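Local coordinates for protein putative metal-dependent hydrolase (Parabacteroides distasonis ATCC 8503, PDB 3KL7) that binds two zinc ions in a metallo-beta-lactamase-type fold and is probably a metal-dependent hydrolase whose substrate is not established, at residues A[138-141]-A[142-146]. Numbering follows the deposited sequence.
With ZN (zinc ion), chain C.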
loop_
_atom_site.group_PDB
_atom_site.type_symbol
_atom_site.label_atom_id
_atom_site.label_comp_id
_atom_site.label_asym_id
_atom_site.label_seq_id
_atom_site.Cartn_x
_atom_site.Cartn_y
_atom_site.Cartn_z
ATOM N N LYS A 138 -17.172 10.257 -5.066
ATOM C CA LYS A 138 -16.686 11.529 -4.573
ATOM C C LYS A 138 -15.377 11.289 -3.766
ATOM O O LYS A 138 -14.478 12.118 -3.768
ATOM C CB LYS A 138 -17.761 12.238 -3.709
ATOM C CG LYS A 138 -18.003 11.608 -2.309
ATOM C CD LYS A 138 -19.291 12.185 -1.605
ATOM C CE LYS A 138 -19.329 11.781 -0.101
ATOM N NZ LYS A 138 -20.704 11.802 0.547
ATOM N N TYR A 139 -15.276 10.147 -3.104
ATOM C CA TYR A 139 -14.059 9.824 -2.370
ATOM C C TYR A 139 -12.922 9.405 -3.306
ATOM O O TYR A 139 -11.925 10.114 -3.412
ATOM C CB TYR A 139 -14.315 8.755 -1.318
ATOM C CG TYR A 139 -15.251 9.209 -0.210
ATOM C CD1 TYR A 139 -15.113 10.474 0.374
ATOM C CD2 TYR A 139 -16.271 8.369 0.263
ATOM C CE1 TYR A 139 -15.966 10.895 1.382
ATOM C CE2 TYR A 139 -17.131 8.783 1.272
ATOM C CZ TYR A 139 -16.970 10.047 1.832
ATOM O OH TYR A 139 -17.801 10.457 2.828
ATOM N N HIS A 140 -13.080 8.265 -3.985
ATOM C CA HIS A 140 -12.044 7.749 -4.881
ATOM C C HIS A 140 -12.657 7.322 -6.195
ATOM O O HIS A 140 -13.088 6.203 -6.338
ATOM C CB HIS A 140 -11.289 6.568 -4.217
ATOM C CG HIS A 140 -10.806 6.878 -2.831
ATOM N ND1 HIS A 140 -11.501 6.505 -1.702
ATOM C CD2 HIS A 140 -9.723 7.564 -2.395
ATOM C CE1 HIS A 140 -10.860 6.938 -0.629
ATOM N NE2 HIS A 140 -9.779 7.583 -1.021
ATOM N N PRO A 141 -12.702 8.236 -7.168
ATOM C CA PRO A 141 -13.305 7.908 -8.430
ATOM C C PRO A 141 -12.389 7.091 -9.296
ATOM O O PRO A 141 -11.181 7.259 -9.257
ATOM C CB PRO A 141 -13.578 9.274 -9.066
ATOM C CG PRO A 141 -12.597 10.164 -8.489
ATOM C CD PRO A 141 -12.172 9.602 -7.154
ATOM N N ARG A 142 -12.987 6.221 -10.087
ATOM C CA ARG A 142 -12.271 5.323 -10.944
ATOM C C ARG A 142 -11.149 6.016 -11.759
ATOM O O ARG A 142 -11.288 7.150 -12.177
ATOM C CB ARG A 142 -13.267 4.645 -11.893
ATOM C CG ARG A 142 -12.765 3.412 -12.461
ATOM C CD ARG A 142 -13.849 2.611 -13.128
ATOM N NE ARG A 142 -13.348 1.280 -13.491
ATOM C CZ ARG A 142 -14.108 0.264 -13.904
ATOM N NH1 ARG A 142 -15.425 0.409 -14.023
ATOM N NH2 ARG A 142 -13.543 -0.908 -14.202
ATOM N N HIS A 143 -10.052 5.293 -11.956
ATOM C CA HIS A 143 -8.889 5.736 -12.805
ATOM C C HIS A 143 -7.949 6.728 -12.106
ATOM O O HIS A 143 -6.733 6.714 -12.347
ATOM C CB HIS A 143 -9.344 6.318 -14.179
ATOM C CG HIS A 143 -10.252 5.412 -14.957
ATOM N ND1 HIS A 143 -9.924 4.108 -15.261
ATOM C CD2 HIS A 143 -11.475 5.629 -15.505
ATOM C CE1 HIS A 143 -10.907 3.556 -15.956
ATOM N NE2 HIS A 143 -11.861 4.459 -16.119
ATOM N N ARG A 144 -8.506 7.580 -11.242
ATOM C CA ARG A 144 -7.734 8.666 -10.625
ATOM C C ARG A 144 -6.554 8.190 -9.766
ATOM O O ARG A 144 -5.493 8.801 -9.782
ATOM C CB ARG A 144 -8.649 9.554 -9.790
ATOM C CG ARG A 144 -8.033 10.875 -9.411
ATOM C CD ARG A 144 -8.844 11.566 -8.360
ATOM N NE ARG A 144 -8.787 10.844 -7.096
ATOM C CZ ARG A 144 -9.518 11.146 -6.025
ATOM N NH1 ARG A 144 -10.376 12.173 -6.060
ATOM N NH2 ARG A 144 -9.392 10.427 -4.918
ATOM N N ASP A 145 -6.747 7.087 -9.040
ATOM C CA ASP A 145 -5.791 6.647 -8.022
ATOM C C ASP A 145 -5.198 5.243 -8.314
ATOM O O ASP A 145 -5.726 4.474 -9.124
ATOM C CB ASP A 145 -6.482 6.626 -6.642
ATOM C CG ASP A 145 -7.163 7.978 -6.282
ATOM O OD1 ASP A 145 -6.756 9.033 -6.835
ATOM O OD2 ASP A 145 -8.094 7.974 -5.425
ATOM N N ASN A 146 -4.107 4.924 -7.621
ATOM C CA ASN A 146 -3.382 3.663 -7.834
ATOM C C ASN A 146 -3.316 2.826 -6.615
ATOM O O ASN A 146 -3.148 3.326 -5.504
ATOM C CB ASN A 146 -1.916 3.944 -8.235
ATOM C CG ASN A 146 -1.781 4.558 -9.598
ATOM O OD1 ASN A 146 -2.623 4.349 -10.494
ATOM N ND2 ASN A 146 -0.717 5.322 -9.779
HETATM ZN ZN ZN C . -8.328 8.419 0.289
HETATM O O HOH W 1 -11.495 13.033 -3.460
HETATM O O HOH W 2 -9.082 5.658 -8.723
HETATM O O HOH W 3 -7.558 9.135 2.036
#
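Arg144 sends CG anti to the backbone N and then bends at chi3 (68°), which folds its guanidinium back over Pro141 and up to the carbonyl of Tyr139. Pro141 CD sits over the centre of one guanidinium face, 3.3 Å from Arg144 CZ. Arg144 NH2 donates to Tyr139 O at 3.0 Å, meeting a lone pair in the carbonyl plane although the oxygen is tilted out of the guanidinium plane; the N-H...O angle is only 135°. A water bridges the same Tyr139 O to Arg144 NH1. Asp145 takes the guanidinium in a bidentate, side-on salt bridge: Arg144 NE reaches Asp145 OD1 at 2.7 Å, and Arg144 NH2 reaches the syn lone pair of Asp145 OD2 at 2.8 Å. Residues 141-144 form a type II beta turn, closed by the weak bond from Arg144 N to Pro141 O; a second water links Pro141 O to Asp145 N.

Asp145 OD2 also lies in the plane of the His140 imidazole, at its edge, 3.5 Å from His140 CD2, with ring and carboxylate planes 75° apart. His140 NE2 binds zinc at 2.1 Å, while His140 ND1 is hydrogen-bonded to Asn131 OD1, so both ring nitrogens are engaged and the ring's rotation is fixed. His73, His75 and Asp162 complete the protein ligands of this zinc, one of a pair, and a water binds it as well.

The arginine-aspartate pair is thus second shell to the metal, tying the loop between strands 123-128 and 146-152 to itself beside the CD2 edge of His140. The nearby carboxylate would probably favour positive polarisation of that C-H edge, while the paired Arg144 would probably offset part of the carboxylate's charge.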